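Side-chain contacts in acyl-coenzyme A oxidase 1 (Yarrowia lipolytica, PDB 5Y9D), which catalyses the FAD-dependent oxidation of acyl-CoAs to (2E)-enoyl-CoAs in peroxisomal fatty acid beta-oxidation, passing electrons to oxygen to give hydrogen peroxide: residues Gln509-Arg513 against Glu514-Ser518; Pro685-Ser689 against Thr690-Phe694. All coordinates share one frame; numbering follows the deposited sequence.

Contact 1 of 2, residues Gln509-Arg513 against Glu514-Ser518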
ATOM      1  N   GLN A 509     -35.075  17.905 -10.133  1.00 78.57           N
ATOM      2  CA  GLN A 509     -36.045  16.872 -10.509  1.00 88.86           C
ATOM      3  C   GLN A 509     -35.397  15.552 -10.962  1.00 93.41           C
ATOM      4  O   GLN A 509     -36.101  14.649 -11.429  1.00101.58           O
ATOM      5  CB  GLN A 509     -36.982  17.398 -11.605  1.00 95.61           C
ATOM      6  CG  GLN A 509     -37.646  18.747 -11.293  1.00104.63           C
ATOM      7  CD  GLN A 509     -38.356  18.810  -9.935  1.00104.05           C
ATOM      8  OE1 GLN A 509     -38.918  17.821  -9.451  1.00102.94           O
ATOM      9  NE2 GLN A 509     -38.340  19.989  -9.322  1.00 98.26           N
ATOM     10  N   GLY A 510     -34.073  15.437 -10.811  1.00 87.58           N
ATOM     11  CA  GLY A 510     -33.333  14.211 -11.149  1.00 79.51           C
ATOM     12  C   GLY A 510     -32.760  14.197 -12.557  1.00 71.24           C
ATOM     13  O   GLY A 510     -33.205  14.928 -13.430  1.00 70.65           O
ATOM     14  N   THR A 511     -31.763  13.352 -12.774  1.00 67.01           N
ATOM     15  CA  THR A 511     -31.177  13.152 -14.094  1.00 64.83           C
ATOM     16  C   THR A 511     -31.629  11.764 -14.591  1.00 64.43           C
ATOM     17  O   THR A 511     -31.541  10.786 -13.853  1.00 58.40           O
ATOM     18  CB  THR A 511     -29.629  13.240 -14.025  1.00 61.40           C
ATOM     19  OG1 THR A 511     -29.248  14.427 -13.312  1.00 55.49           O
ATOM     20  CG2 THR A 511     -28.997  13.256 -15.436  1.00 61.17           C
ATOM     21  N   PRO A 512     -32.124  11.669 -15.838  1.00 67.90           N
ATOM     22  CA  PRO A 512     -32.609  10.367 -16.288  1.00 67.66           C
ATOM     23  C   PRO A 512     -31.476   9.404 -16.593  1.00 68.15           C
ATOM     24  O   PRO A 512     -30.311   9.801 -16.668  1.00 67.11           O
ATOM     25  CB  PRO A 512     -33.350  10.703 -17.583  1.00 70.79           C
ATOM     26  CG  PRO A 512     -32.611  11.884 -18.128  1.00 71.39           C
ATOM     27  CD  PRO A 512     -32.148  12.671 -16.924  1.00 68.79           C
ATOM     28  N   ARG A 513     -31.843   8.143 -16.774  1.00 68.64           N
ATOM     29  CA  ARG A 513     -30.914   7.084 -17.155  1.00 66.95           C
ATOM     30  C   ARG A 513     -30.182   7.345 -18.488  1.00 68.33           C
ATOM     31  O   ARG A 513     -28.985   7.078 -18.591  1.00 71.31           O
ATOM     32  CB  ARG A 513     -31.676   5.750 -17.220  1.00 67.41           C
ATOM     33  CG  ARG A 513     -31.015   4.658 -18.054  1.00 68.46           C
ATOM     34  CD  ARG A 513     -31.929   3.461 -18.227  1.00 65.97           C
ATOM     35  NE  ARG A 513     -31.953   2.658 -17.010  1.00 65.24           N
ATOM     36  CZ  ARG A 513     -31.088   1.686 -16.722  1.00 65.02           C
ATOM     37  NH1 ARG A 513     -31.215   1.037 -15.568  1.00 67.17           N
ATOM     38  NH2 ARG A 513     -30.104   1.349 -17.571  1.00 59.81           N
ATOM     39  N   GLU A 514     -30.899   7.847 -19.494  1.00 67.16           N
ATOM     40  CA  GLU A 514     -30.352   8.036 -20.852  1.00 66.81           C
ATOM     41  C   GLU A 514     -29.186   9.012 -20.850  1.00 65.59           C
ATOM     42  O   GLU A 514     -28.182   8.799 -21.532  1.00 67.17           O
ATOM     43  CB  GLU A 514     -31.414   8.575 -21.826  1.00 71.31           C
ATOM     44  CG  GLU A 514     -32.540   7.607 -22.185  1.00 73.66           C
ATOM     45  CD  GLU A 514     -33.659   7.555 -21.147  1.00 71.57           C
ATOM     46  OE1 GLU A 514     -34.101   6.427 -20.808  1.00 65.77           O
ATOM     47  OE2 GLU A 514     -34.085   8.635 -20.666  1.00 70.04           O
ATOM     48  N   GLN A 515     -29.332  10.096 -20.104  1.00 63.40           N
ATOM     49  CA  GLN A 515     -28.248  11.071 -19.966  1.00 65.26           C
ATOM     50  C   GLN A 515     -27.078  10.480 -19.175  1.00 56.58           C
ATOM     51  O   GLN A 515     -25.918  10.620 -19.545  1.00 51.13           O
ATOM     52  CB  GLN A 515     -28.764  12.342 -19.286  1.00 65.41           C
ATOM     53  CG  GLN A 515     -29.728  13.125 -20.154  1.00 66.83           C
ATOM     54  CD  GLN A 515     -30.349  14.281 -19.413  1.00 72.90           C
ATOM     55  OE1 GLN A 515     -29.658  15.028 -18.706  1.00 75.51           O
ATOM     56  NE2 GLN A 515     -31.665  14.432 -19.552  1.00 73.52           N
ATOM     57  N   LEU A 516     -27.403   9.797 -18.091  1.00 54.05           N
ATOM     58  CA  LEU A 516     -26.391   9.166 -17.271  1.00 57.21           C
ATOM     59  C   LEU A 516     -25.574   8.056 -17.974  1.00 55.90           C
ATOM     60  O   LEU A 516     -24.496   7.709 -17.494  1.00 58.68           O
ATOM     61  CB  LEU A 516     -27.028   8.644 -15.977  1.00 60.08           C
ATOM     62  CG  LEU A 516     -27.337   9.684 -14.888  1.00 60.09           C
ATOM     63  CD1 LEU A 516     -27.991   8.994 -13.696  1.00 59.77           C
ATOM     64  CD2 LEU A 516     -26.091  10.454 -14.452  1.00 59.61           C
ATOM     65  N   LEU A 517     -26.066   7.513 -19.091  1.00 53.82           N
ATOM     66  CA  LEU A 517     -25.271   6.612 -19.940  1.00 54.03           C
ATOM     67  C   LEU A 517     -24.725   7.301 -21.184  1.00 55.10           C
ATOM     68  O   LEU A 517     -24.311   6.628 -22.136  1.00 54.63           O
ATOM     69  CB  LEU A 517     -26.104   5.408 -20.385  1.00 56.64           C
ATOM     70  CG  LEU A 517     -26.378   4.321 -19.356  1.00 56.61           C
ATOM     71  CD1 LEU A 517     -27.262   3.261 -19.997  1.00 58.11           C
ATOM     72  CD2 LEU A 517     -25.075   3.719 -18.852  1.00 57.09           C
ATOM     73  N   SER A 518     -24.720   8.633 -21.192  1.00 57.11           N
ATOM     74  CA  SER A 518     -24.254   9.377 -22.362  1.00 53.75           C
ATOM     75  C   SER A 518     -22.824   9.849 -22.145  1.00 50.65           C
ATOM     76  O   SER A 518     -22.540  10.522 -21.163  1.00 42.13           O
ATOM     77  CB  SER A 518     -25.142  10.590 -22.651  1.00 52.56           C
ATOM     78  OG  SER A 518     -24.869  11.072 -23.959  1.00 58.75           O
TER

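Contact 2 of 2, residues Pro685-Ser689 against Thr690-Phe694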
ATOM      1  N   PRO A 685      17.827 -25.322   8.468  1.00 29.73           N
ATOM      2  CA  PRO A 685      19.295 -25.179   8.608  1.00 30.97           C
ATOM      3  C   PRO A 685      19.732 -24.864  10.047  1.00 31.76           C
ATOM      4  O   PRO A 685      20.870 -25.055  10.382  1.00 34.05           O
ATOM      5  CB  PRO A 685      19.645 -23.968   7.702  1.00 28.71           C
ATOM      6  CG  PRO A 685      18.380 -23.594   6.974  1.00 29.40           C
ATOM      7  CD  PRO A 685      17.216 -24.263   7.648  1.00 29.73           C
ATOM      8  N   TYR A 686      18.841 -24.326  10.863  1.00 32.29           N
ATOM      9  CA  TYR A 686      19.148 -24.014  12.270  1.00 33.64           C
ATOM     10  C   TYR A 686      18.614 -25.125  13.206  1.00 34.05           C
ATOM     11  O   TYR A 686      18.356 -24.869  14.381  1.00 35.97           O
ATOM     12  CB  TYR A 686      18.558 -22.641  12.666  1.00 32.25           C
ATOM     13  CG  TYR A 686      17.157 -22.394  12.144  1.00 31.48           C
ATOM     14  CD1 TYR A 686      16.940 -21.840  10.883  1.00 31.89           C
ATOM     15  CD2 TYR A 686      16.047 -22.720  12.908  1.00 32.77           C
ATOM     16  CE1 TYR A 686      15.647 -21.617  10.407  1.00 31.34           C
ATOM     17  CE2 TYR A 686      14.761 -22.513  12.434  1.00 33.53           C
ATOM     18  CZ  TYR A 686      14.565 -21.970  11.185  1.00 31.30           C
ATOM     19  OH  TYR A 686      13.284 -21.793  10.735  1.00 33.96           O
ATOM     20  N   TYR A 687      18.442 -26.344  12.694  1.00 31.45           N
ATOM     21  CA  TYR A 687      17.988 -27.430  13.547  1.00 36.85           C
ATOM     22  C   TYR A 687      18.941 -27.684  14.723  1.00 38.53           C
ATOM     23  O   TYR A 687      18.564 -27.513  15.890  1.00 39.15           O
ATOM     24  CB  TYR A 687      17.794 -28.733  12.760  1.00 35.68           C
ATOM     25  CG  TYR A 687      17.242 -29.815  13.623  1.00 35.25           C
ATOM     26  CD1 TYR A 687      15.999 -29.673  14.223  1.00 34.93           C
ATOM     27  CD2 TYR A 687      17.963 -30.975  13.871  1.00 36.48           C
ATOM     28  CE1 TYR A 687      15.487 -30.661  15.050  1.00 36.31           C
ATOM     29  CE2 TYR A 687      17.453 -31.984  14.680  1.00 34.28           C
ATOM     30  CZ  TYR A 687      16.216 -31.828  15.267  1.00 35.74           C
ATOM     31  OH  TYR A 687      15.713 -32.823  16.081  1.00 35.09           O
ATOM     32  N   GLU A 688      20.173 -28.062  14.394  1.00 41.71           N
ATOM     33  CA  GLU A 688      21.171 -28.483  15.377  1.00 43.33           C
ATOM     34  C   GLU A 688      21.599 -27.354  16.282  1.00 42.55           C
ATOM     35  O   GLU A 688      21.880 -27.571  17.464  1.00 49.56           O
ATOM     36  CB  GLU A 688      22.404 -29.111  14.689  1.00 46.31           C
ATOM     37  CG  GLU A 688      22.220 -30.563  14.226  1.00 50.00           C
ATOM     38  CD  GLU A 688      22.191 -31.587  15.372  1.00 56.31           C
ATOM     39  OE1 GLU A 688      23.249 -32.185  15.686  1.00 67.06           O
ATOM     40  OE2 GLU A 688      21.119 -31.806  15.974  1.00 58.55           O
ATOM     41  N   SER A 689      21.636 -26.142  15.749  1.00 40.46           N
ATOM     42  CA  SER A 689      22.110 -25.003  16.524  1.00 38.72           C
ATOM     43  C   SER A 689      21.014 -24.292  17.376  1.00 40.42           C
ATOM     44  O   SER A 689      21.327 -23.712  18.433  1.00 40.56           O
ATOM     45  CB  SER A 689      22.828 -24.001  15.593  1.00 38.59           C
ATOM     46  OG  SER A 689      21.938 -23.264  14.750  1.00 36.93           O
ATOM     47  N   THR A 690      19.755 -24.325  16.927  1.00 37.47           N
ATOM     48  CA  THR A 690      18.725 -23.489  17.525  1.00 38.17           C
ATOM     49  C   THR A 690      17.488 -24.249  17.972  1.00 39.46           C
ATOM     50  O   THR A 690      17.119 -24.158  19.137  1.00 39.33           O
ATOM     51  CB  THR A 690      18.282 -22.353  16.586  1.00 37.05           C
ATOM     52  OG1 THR A 690      19.427 -21.772  15.964  1.00 38.39           O
ATOM     53  CG2 THR A 690      17.561 -21.284  17.369  1.00 35.67           C
ATOM     54  N   LEU A 691      16.833 -24.955  17.046  1.00 40.50           N
ATOM     55  CA  LEU A 691      15.538 -25.632  17.338  1.00 38.03           C
ATOM     56  C   LEU A 691      15.634 -26.883  18.251  1.00 35.82           C
ATOM     57  O   LEU A 691      14.965 -26.961  19.276  1.00 34.65           O
ATOM     58  CB  LEU A 691      14.820 -25.992  16.032  1.00 37.63           C
ATOM     59  CG  LEU A 691      13.458 -26.656  16.195  1.00 37.89           C
ATOM     60  CD1 LEU A 691      12.604 -25.856  17.166  1.00 38.77           C
ATOM     61  CD2 LEU A 691      12.762 -26.811  14.858  1.00 38.63           C
ATOM     62  N   LYS A 692      16.440 -27.864  17.874  1.00 38.04           N
ATOM     63  CA  LYS A 692      16.697 -29.005  18.767  1.00 41.77           C
ATOM     64  C   LYS A 692      17.170 -28.562  20.170  1.00 40.46           C
ATOM     65  O   LYS A 692      16.518 -28.876  21.161  1.00 37.43           O
ATOM     66  CB  LYS A 692      17.652 -30.003  18.113  1.00 44.57           C
ATOM     67  CG  LYS A 692      18.137 -31.150  18.988  1.00 51.89           C
ATOM     68  CD  LYS A 692      18.488 -32.385  18.138  1.00 56.77           C
ATOM     69  CE  LYS A 692      19.772 -33.100  18.567  1.00 61.19           C
ATOM     70  NZ  LYS A 692      19.564 -34.405  19.256  1.00 61.22           N
ATOM     71  N   PRO A 693      18.261 -27.791  20.262  1.00 42.84           N
ATOM     72  CA  PRO A 693      18.652 -27.374  21.623  1.00 46.72           C
ATOM     73  C   PRO A 693      17.502 -26.773  22.461  1.00 43.51           C
ATOM     74  O   PRO A 693      17.347 -27.113  23.619  1.00 49.07           O
ATOM     75  CB  PRO A 693      19.783 -26.354  21.372  1.00 46.83           C
ATOM     76  CG  PRO A 693      20.397 -26.819  20.092  1.00 47.54           C
ATOM     77  CD  PRO A 693      19.267 -27.399  19.262  1.00 45.81           C
ATOM     78  N   PHE A 694      16.726 -25.892  21.863  1.00 40.97           N
ATOM     79  CA  PHE A 694      15.533 -25.318  22.475  1.00 41.00           C
ATOM     80  C   PHE A 694      14.483 -26.339  22.933  1.00 41.88           C
ATOM     81  O   PHE A 694      14.155 -26.413  24.119  1.00 44.99           O
ATOM     82  CB  PHE A 694      14.869 -24.391  21.454  1.00 37.51           C
ATOM     83  CG  PHE A 694      13.475 -23.982  21.830  1.00 35.63           C
ATOM     84  CD1 PHE A 694      13.223 -23.395  23.058  1.00 35.26           C
ATOM     85  CD2 PHE A 694      12.429 -24.141  20.948  1.00 33.09           C
ATOM     86  CE1 PHE A 694      11.951 -22.986  23.403  1.00 33.57           C
ATOM     87  CE2 PHE A 694      11.158 -23.723  21.290  1.00 33.19           C
ATOM     88  CZ  PHE A 694      10.916 -23.146  22.518  1.00 32.39           C
TER

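Contact 1 of 2, residues Gln509-Arg513 against Glu514-Ser518
The single-turn helix 513-516 and its N-cap, Pro512, make this contact, where Gln515 folds back against CG and CD of the proline and Leu516 over Thr511. Gln515 CG stands beside its own backbone N (chi1 -69°) and the chain runs on extended, which carries the amide back along the helix start to the CG-CD side of Pro512. There Gln515 NE2 lies 3.1 Å from Pro512 CG, and Gln515 CD 3.5 Å from Pro512 CD. Thr511 turns its methyl to the same helix face: CG2 is 3.8 Å from Gln515 OE1 and 4.0 Å from Leu516 CG, while OG1 is hydrogen-bonded to Gln506. As a helix N-terminus, the turn is opened by Pro512 O, which accepts Leu516 N at 3.2 Å in a nearly straight bond (N-H...O 163°). Arg513 O takes Leu517 N at 3.0 Å with a more bent geometry (133°), and Leu517 is already the first residue to leave the helical conformation. On the flank of the turn, Arg513 and Leu517 point the same way, side by side, with Arg513 NH2 4.2 Å from Leu517 CD1. Arg513 NH1 forms a salt bridge with Glu631 of helix 619-637, whose Ile625 and Leu628 pack on Leu516; Phe521 of helix 519-544 touches Thr511, Gln515 and Leu516.

Contact 2 of 2, residues Pro685-Ser689 against Thr690-Phe694
Lys692 lays its aliphatic chain across the ring of Tyr687, five residues earlier. Its CB sits over one face of the ring in a CH-pi contact, 3.9 Å from the centroid and 19° off the ring normal, displaced toward the rim; farther out, CD comes to 3.5 Å from Tyr687 OH. With CG anti to the backbone N (chi1 -176°), the Tyr687 ring swings to the side on which Lys692 comes down, and the two side chains cross at a slant. Glu688 runs alongside Lys692, pointing the same way, and its OE2 reaches the methylene CE of Lys692 at 3.2 Å. Lys692 NZ stays 4.5 Å from Glu688 OE2, too far for a salt bridge, although the opposite charges probably still attract. At the start of the helix, the hydroxyls Ser689 OG and Thr690 OG1 share a hydrogen bond of 3.2 Å, and Thr690 OG1 also approaches CB of Tyr686. The backbone sets these positions. Tyr686 O is gripped twice: Leu691 N lies in its carbonyl plane, whereas Thr690 N approaches from above that plane with a more bent bond. Lys692 N binds Tyr687 O at 2.9 Å, an i to i+5 step that brings lysine and tyrosine together. Pro693 has no N-H to continue the ladder, and its CG rests 3.1 Å from Glu688 O. Around this shell lies the second subunit: its Arg127 is hydrogen-bonded to Tyr686 OH, its His245 ring meets the Tyr687 ring, and its His212 packs on Leu691. The pattern is that of a pi-type turn at a helix N-terminus, kinked at a proline, in the C-terminal helix 687-695 that docks on the partner subunit of the dimer.

Contact 1 precedes contact 2 along the chain, and the two sit at far-apart places in the fold: their centres are about 69 Å apart, and about 55 Å separates their nearest atoms. They share no helix or sheet. Residues 509-518 comprise a loop and the short helix 513-516, which leads into helix 519-544 and rests against helix 619-637 of the same chain. Residues 685-694 form the start of helix 687-695, the last helix of the chain, and the two residues before it, beyond helix 665-676. Contact 1 therefore joins elements within one subunit, with no other chain touching it, whereas contact 2 is built into the interface between subunits. Both lie away from the FAD pocket.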